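Local coordinates for hypothetical protein Atu2684 (Agrobacterium tumefaciens, PDB 2AXO) that is of unknown function but belongs to the DUF1223 family of the thioredoxin clan and carries a disulfide-bonded pair of closely spaced cysteines, at residues Val152-Ala157 with Gly252-Leu257; Val174-Phe179 with Gly232-Leu237. All blocks are in the same frame, centred on the assembly; numbering follows the deposited sequence.

Both contacts lie in the beta-rich part of the chain, with centres about 8 Å apart. Interaction 2 pairs neighbouring strands 172-186 and 232-241 inside a four-stranded antiparallel sheet, ordered 196-212, 172-186, 232-241, 247-257. Interaction 1 begins at one of the two outer strands of that sheet, 247-257, and reaches strand 152-156, the border of a separate three-stranded sheet. Strand 232-241 couples the two: Ser254 and Leu256 bond through their backbones to Val236 and Cys234. Along the chain, interaction 2 is nested within the loop that interaction 1 closes, so the chain supplies the inner strands of the larger sheet before its last strand packs against the smaller one.

Interaction 1 of 2, residues Val152-Ala157 with Gly252-Leu257; sequences VSSKFA and GASILL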
loop_
_atom_site.group_PDB
_atom_site.type_symbol
_atom_site.label_atom_id
_atom_site.label_comp_id
_atom_site.label_asym_id
_atom_site.label_seq_id
_atom_site.Cartn_x
_atom_site.Cartn_y
_atom_site.Cartn_z
ATOM N N VAL A 152 17.937 25.713 7.685
ATOM C CA VAL A 152 18.350 24.993 6.488
ATOM C C VAL A 152 18.226 25.971 5.331
ATOM O O VAL A 152 17.192 26.627 5.170
ATOM C CB VAL A 152 17.449 23.761 6.204
ATOM C CG1 VAL A 152 17.923 23.063 4.934
ATOM C CG2 VAL A 152 17.498 22.791 7.374
ATOM N N SER A 153 19.290 26.083 4.546
ATOM C CA SER A 153 19.329 26.984 3.396
ATOM C C SER A 153 19.799 26.205 2.178
ATOM O O SER A 153 20.585 25.270 2.301
ATOM C CB SER A 153 20.311 28.137 3.638
ATOM O OG SER A 153 19.954 28.908 4.775
ATOM N N SER A 154 19.328 26.599 1.002
ATOM C CA SER A 154 19.724 25.924 -0.226
ATOM C C SER A 154 19.815 26.930 -1.361
ATOM O O SER A 154 19.050 27.892 -1.422
ATOM C CB SER A 154 18.713 24.829 -0.575
ATOM O OG SER A 154 17.395 25.357 -0.638
ATOM N N LYS A 155 20.763 26.705 -2.263
ATOM C CA LYS A 155 20.950 27.600 -3.390
ATOM C C LYS A 155 21.822 26.933 -4.435
ATOM O O LYS A 155 22.481 25.932 -4.160
ATOM C CB LYS A 155 21.637 28.884 -2.928
ATOM C CG LYS A 155 22.989 28.620 -2.274
ATOM C CD LYS A 155 23.769 29.899 -1.987
ATOM C CE LYS A 155 24.247 30.558 -3.271
ATOM N NZ LYS A 155 25.138 31.718 -2.993
ATOM N N PHE A 156 21.817 27.508 -5.632
ATOM C CA PHE A 156 22.623 27.024 -6.742
ATOM C C PHE A 156 23.964 27.736 -6.677
ATOM O O PHE A 156 24.014 28.967 -6.594
ATOM C CB PHE A 156 21.962 27.363 -8.077
ATOM C CG PHE A 156 20.733 26.562 -8.372
ATOM C CD1 PHE A 156 20.831 25.215 -8.699
ATOM C CD2 PHE A 156 19.477 27.161 -8.352
ATOM C CE1 PHE A 156 19.693 24.475 -9.008
ATOM C CE2 PHE A 156 18.333 26.433 -8.658
ATOM C CZ PHE A 156 18.440 25.088 -8.988
ATOM N N ALA A 157 25.043 26.960 -6.707
ATOM C CA ALA A 157 26.397 27.501 -6.669
ATOM C C ALA A 157 26.979 27.447 -8.079
ATOM O O ALA A 157 28.075 26.925 -8.296
ATOM C CB ALA A 157 27.257 26.685 -5.717
ATOM N N GLY A 252 14.042 20.611 10.390
ATOM C CA GLY A 252 14.491 21.722 9.569
ATOM C C GLY A 252 14.091 21.443 8.138
ATOM O O GLY A 252 13.999 20.281 7.742
ATOM N N ALA A 253 13.843 22.488 7.355
ATOM C CA ALA A 253 13.449 22.275 5.972
ATOM C C ALA A 253 13.617 23.514 5.113
ATOM O O ALA A 253 13.583 24.645 5.604
ATOM C CB ALA A 253 12.004 21.794 5.905
ATOM N N SER A 254 13.783 23.282 3.819
ATOM C CA SER A 254 13.966 24.357 2.869
ATOM C C SER A 254 13.562 23.905 1.480
ATOM O O SER A 254 13.605 22.715 1.163
ATOM C CB SER A 254 15.434 24.786 2.855
ATOM O OG SER A 254 15.706 25.693 1.799
ATOM N N ILE A 255 13.154 24.862 0.656
ATOM C CA ILE A 255 12.800 24.556 -0.715
ATOM C C ILE A 255 13.667 25.391 -1.633
ATOM O O ILE A 255 13.939 26.557 -1.365
ATOM C CB ILE A 255 11.323 24.854 -1.036
ATOM C CG1 ILE A 255 10.435 23.749 -0.456
ATOM C CG2 ILE A 255 11.127 24.939 -2.561
ATOM C CD1 ILE A 255 8.964 23.883 -0.799
ATOM N N LEU A 256 14.126 24.762 -2.702
ATOM C CA LEU A 256 14.940 25.428 -3.698
ATOM C C LEU A 256 14.199 25.231 -5.007
ATOM O O LEU A 256 13.989 24.095 -5.434
ATOM C CB LEU A 256 16.328 24.780 -3.783
ATOM C CG LEU A 256 17.243 25.321 -4.886
ATOM C CD1 LEU A 256 17.406 26.827 -4.717
ATOM C CD2 LEU A 256 18.603 24.633 -4.827
ATOM N N LEU A 257 13.773 26.321 -5.634
ATOM C CA LEU A 257 13.067 26.195 -6.904
ATOM C C LEU A 257 14.055 26.309 -8.050
ATOM O O LEU A 257 15.042 27.038 -7.955
ATOM C CB LEU A 257 11.991 27.275 -7.049
ATOM C CG LEU A 257 10.801 27.204 -6.092
ATOM C CD1 LEU A 257 9.822 28.321 -6.425
ATOM C CD2 LEU A 257 10.126 25.845 -6.206
#
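Strand 152-156 and the 252-257 part of strand 247-257 run nearly parallel, at 17°, with their axes approaching to 5.8 Å. They belong to two different sheets, and side chains, not paired peptide groups, bridge the space between them: Val152, Ser154, Ser254 and Leu256 all send their CB atoms toward the opposite strand. Val152 meets the Gly252 end of the segment with both branches, CG2 against the peptide joining Gly252 to Ala253 and CG1 against Ser254 CB at 3.7 Å. In the middle, the two serines meet hydroxyl to hydroxyl, Ser154 OG and Ser254 OG hydrogen-bonding at 3.0 Å. Ser254 OG stands opposite its own backbone N (chi1 171°), which carries it out across the gap to this partner. Ser154 OG also rests on Leu256 CB at 3.4 Å, so the polar pair has an aliphatic neighbour.

Leu256 fills the far end. Its CD1 lies by Lys155 CA at 3.9 Å, while CD2 sits over the centre of the Phe156 ring, 4.2 Å from the centroid and only 8° off the normal, a CH-pi contact. The ring swings back toward the other strand although its CB does not point there, and its edge, at CE2, comes to 3.4 Å from Leu257 O, near the ring plane. Val226 and Val229 of helix 223-229 also pack on Phe156, and Lys230 makes a cation-pi contact with it.

Valine, paired hydroxyls and leucine on phenylalanine thus follow one another along the interface. The hydroxyl bond gives the serines a mutual polar partner between apolar contacts, and the carbonyl of Leu257 meets the ring's edge, where the weakly positive C-H groups probably suit an oxygen. Packing with a single polar link therefore joins the small sheet to the border of the larger one.

Interaction 2 of 2, residues Val174-Phe179 with Gly232-Leu237; sequences VVVAYF and GGCAVL
Six backbone hydrogen bonds tie Val174-Phe179 to Gly232-Leu237, in three reciprocal pairs: Val175 with Leu237, Ala177 with Ala235, and Phe179 with Gly233. Leu237 N to Val175 O is the shortest at 2.7 Å, and Phe179 N to Gly233 O, at 2.9 Å, is almost straight (176°). Between these pairs lie the non-hydrogen-bonded Val176-Val236 and Tyr178-Cys234, where CA-H groups also approach carbonyls, as Cys234 CA does Ala177 O at 3.1 Å.

Apolar contacts follow the two faces of the sheet. On the face of Val176, Tyr178, Cys234 and Val236, Val176 CG1 reaches Cys234 CB at 3.8 Å and also lies above one side of the Tyr178 ring, toward its rim.

The aromatic contact belongs to the other face. Phe179 CG is wedged between its own backbone N and carbonyl carbon (chi1 57°), folding the ring back over the neighbouring strand. One face then lies on the Gly233 backbone, with Gly233 CA 4.0 Å from the centroid in a CH-pi contact, and CE1 reaches Cys234 N at 3.4 Å. On this side of the sheet, Leu76 of strand 74-79 packs on Phe179 and Ala235 and Tyr78 on Ala177; the ring of His201 stacks with that of Phe179. This is regular antiparallel pairing of the two inner strands of a four-stranded sheet, with strand 74-79 against the Ala177 and Phe179 face and Ile163 of strand 161-165 against Val176 and Val236.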
loop_
_atom_site.group_PDB
_atom_site.type_symbol
_atom_site.label_atom_id
_atom_site.label_comp_id
_atom_site.label_asym_id
_atom_site.label_seq_id
_atom_site.Cartn_x
_atom_site.Cartn_y
_atom_site.Cartn_z
ATOM N N VAL A 174 19.924 14.084 5.813
ATOM C CA VAL A 174 19.681 15.239 4.980
ATOM C C VAL A 174 18.967 14.629 3.779
ATOM O O VAL A 174 19.595 14.025 2.912
ATOM C CB VAL A 174 20.996 15.906 4.545
ATOM C CG1 VAL A 174 20.701 17.074 3.614
ATOM C CG2 VAL A 174 21.756 16.391 5.778
ATOM N N VAL A 175 17.645 14.767 3.753
ATOM C CA VAL A 175 16.823 14.204 2.684
ATOM C C VAL A 175 16.429 15.240 1.630
ATOM O O VAL A 175 16.004 16.344 1.964
ATOM C CB VAL A 175 15.526 13.582 3.269
ATOM C CG1 VAL A 175 14.680 12.960 2.158
ATOM C CG2 VAL A 175 15.879 12.541 4.323
ATOM N N VAL A 176 16.569 14.879 0.359
ATOM C CA VAL A 176 16.192 15.780 -0.720
ATOM C C VAL A 176 15.090 15.135 -1.540
ATOM O O VAL A 176 15.246 14.018 -2.044
ATOM C CB VAL A 176 17.373 16.103 -1.660
ATOM C CG1 VAL A 176 16.908 17.035 -2.781
ATOM C CG2 VAL A 176 18.505 16.748 -0.878
ATOM N N ALA A 177 13.973 15.844 -1.657
ATOM C CA ALA A 177 12.832 15.369 -2.422
ATOM C C ALA A 177 12.740 16.235 -3.670
ATOM O O ALA A 177 12.552 17.453 -3.587
ATOM C CB ALA A 177 11.550 15.479 -1.596
ATOM N N TYR A 178 12.900 15.602 -4.827
ATOM C CA TYR A 178 12.853 16.304 -6.103
ATOM C C TYR A 178 11.432 16.292 -6.643
ATOM O O TYR A 178 10.755 15.269 -6.603
ATOM C CB TYR A 178 13.795 15.615 -7.094
ATOM C CG TYR A 178 15.237 15.579 -6.630
ATOM C CD1 TYR A 178 16.080 16.675 -6.822
ATOM C CD2 TYR A 178 15.752 14.456 -5.979
ATOM C CE1 TYR A 178 17.410 16.656 -6.380
ATOM C CE2 TYR A 178 17.078 14.424 -5.530
ATOM C CZ TYR A 178 17.898 15.525 -5.733
ATOM O OH TYR A 178 19.197 15.497 -5.282
ATOM N N PHE A 179 10.976 17.435 -7.145
ATOM C CA PHE A 179 9.629 17.515 -7.684
ATOM C C PHE A 179 9.545 18.403 -8.906
ATOM O O PHE A 179 10.461 19.180 -9.206
ATOM C CB PHE A 179 8.651 18.052 -6.624
ATOM C CG PHE A 179 9.036 19.393 -6.067
ATOM C CD1 PHE A 179 9.697 19.483 -4.844
ATOM C CD2 PHE A 179 8.759 20.567 -6.773
ATOM C CE1 PHE A 179 10.081 20.720 -4.328
ATOM C CE2 PHE A 179 9.138 21.811 -6.271
ATOM C CZ PHE A 179 9.801 21.889 -5.044
ATOM N N GLY A 232 12.060 21.380 -11.806
ATOM C CA GLY A 232 10.979 21.880 -10.978
ATOM C C GLY A 232 11.602 22.481 -9.738
ATOM O O GLY A 232 11.821 23.689 -9.659
ATOM N N GLY A 233 11.903 21.630 -8.768
ATOM C CA GLY A 233 12.527 22.108 -7.555
ATOM C C GLY A 233 12.829 20.947 -6.644
ATOM O O GLY A 233 12.707 19.784 -7.031
ATOM N N CYS A 234 13.236 21.263 -5.424
ATOM C CA CYS A 234 13.517 20.223 -4.461
ATOM C C CYS A 234 13.269 20.799 -3.083
ATOM O O CYS A 234 13.241 22.017 -2.895
ATOM C CB CYS A 234 14.967 19.726 -4.593
ATOM S SG CYS A 234 16.261 20.810 -3.944
ATOM N N ALA A 235 13.052 19.908 -2.131
ATOM C CA ALA A 235 12.831 20.296 -0.757
ATOM C C ALA A 235 13.894 19.558 0.029
ATOM O O ALA A 235 14.118 18.371 -0.202
ATOM C CB ALA A 235 11.440 19.859 -0.305
ATOM N N VAL A 236 14.576 20.268 0.919
ATOM C CA VAL A 236 15.589 19.649 1.762
ATOM C C VAL A 236 14.895 19.433 3.093
ATOM O O VAL A 236 14.365 20.374 3.681
ATOM C CB VAL A 236 16.810 20.571 1.983
ATOM C CG1 VAL A 236 17.763 19.935 2.996
ATOM C CG2 VAL A 236 17.539 20.804 0.657
ATOM N N LEU A 237 14.880 18.193 3.557
ATOM C CA LEU A 237 14.231 17.871 4.814
ATOM C C LEU A 237 15.262 17.307 5.781
ATOM O O LEU A 237 15.893 16.292 5.489
ATOM C CB LEU A 237 13.119 16.838 4.588
ATOM C CG LEU A 237 12.054 17.169 3.533
ATOM C CD1 LEU A 237 11.100 15.995 3.374
ATOM C CD2 LEU A 237 11.284 18.433 3.933
#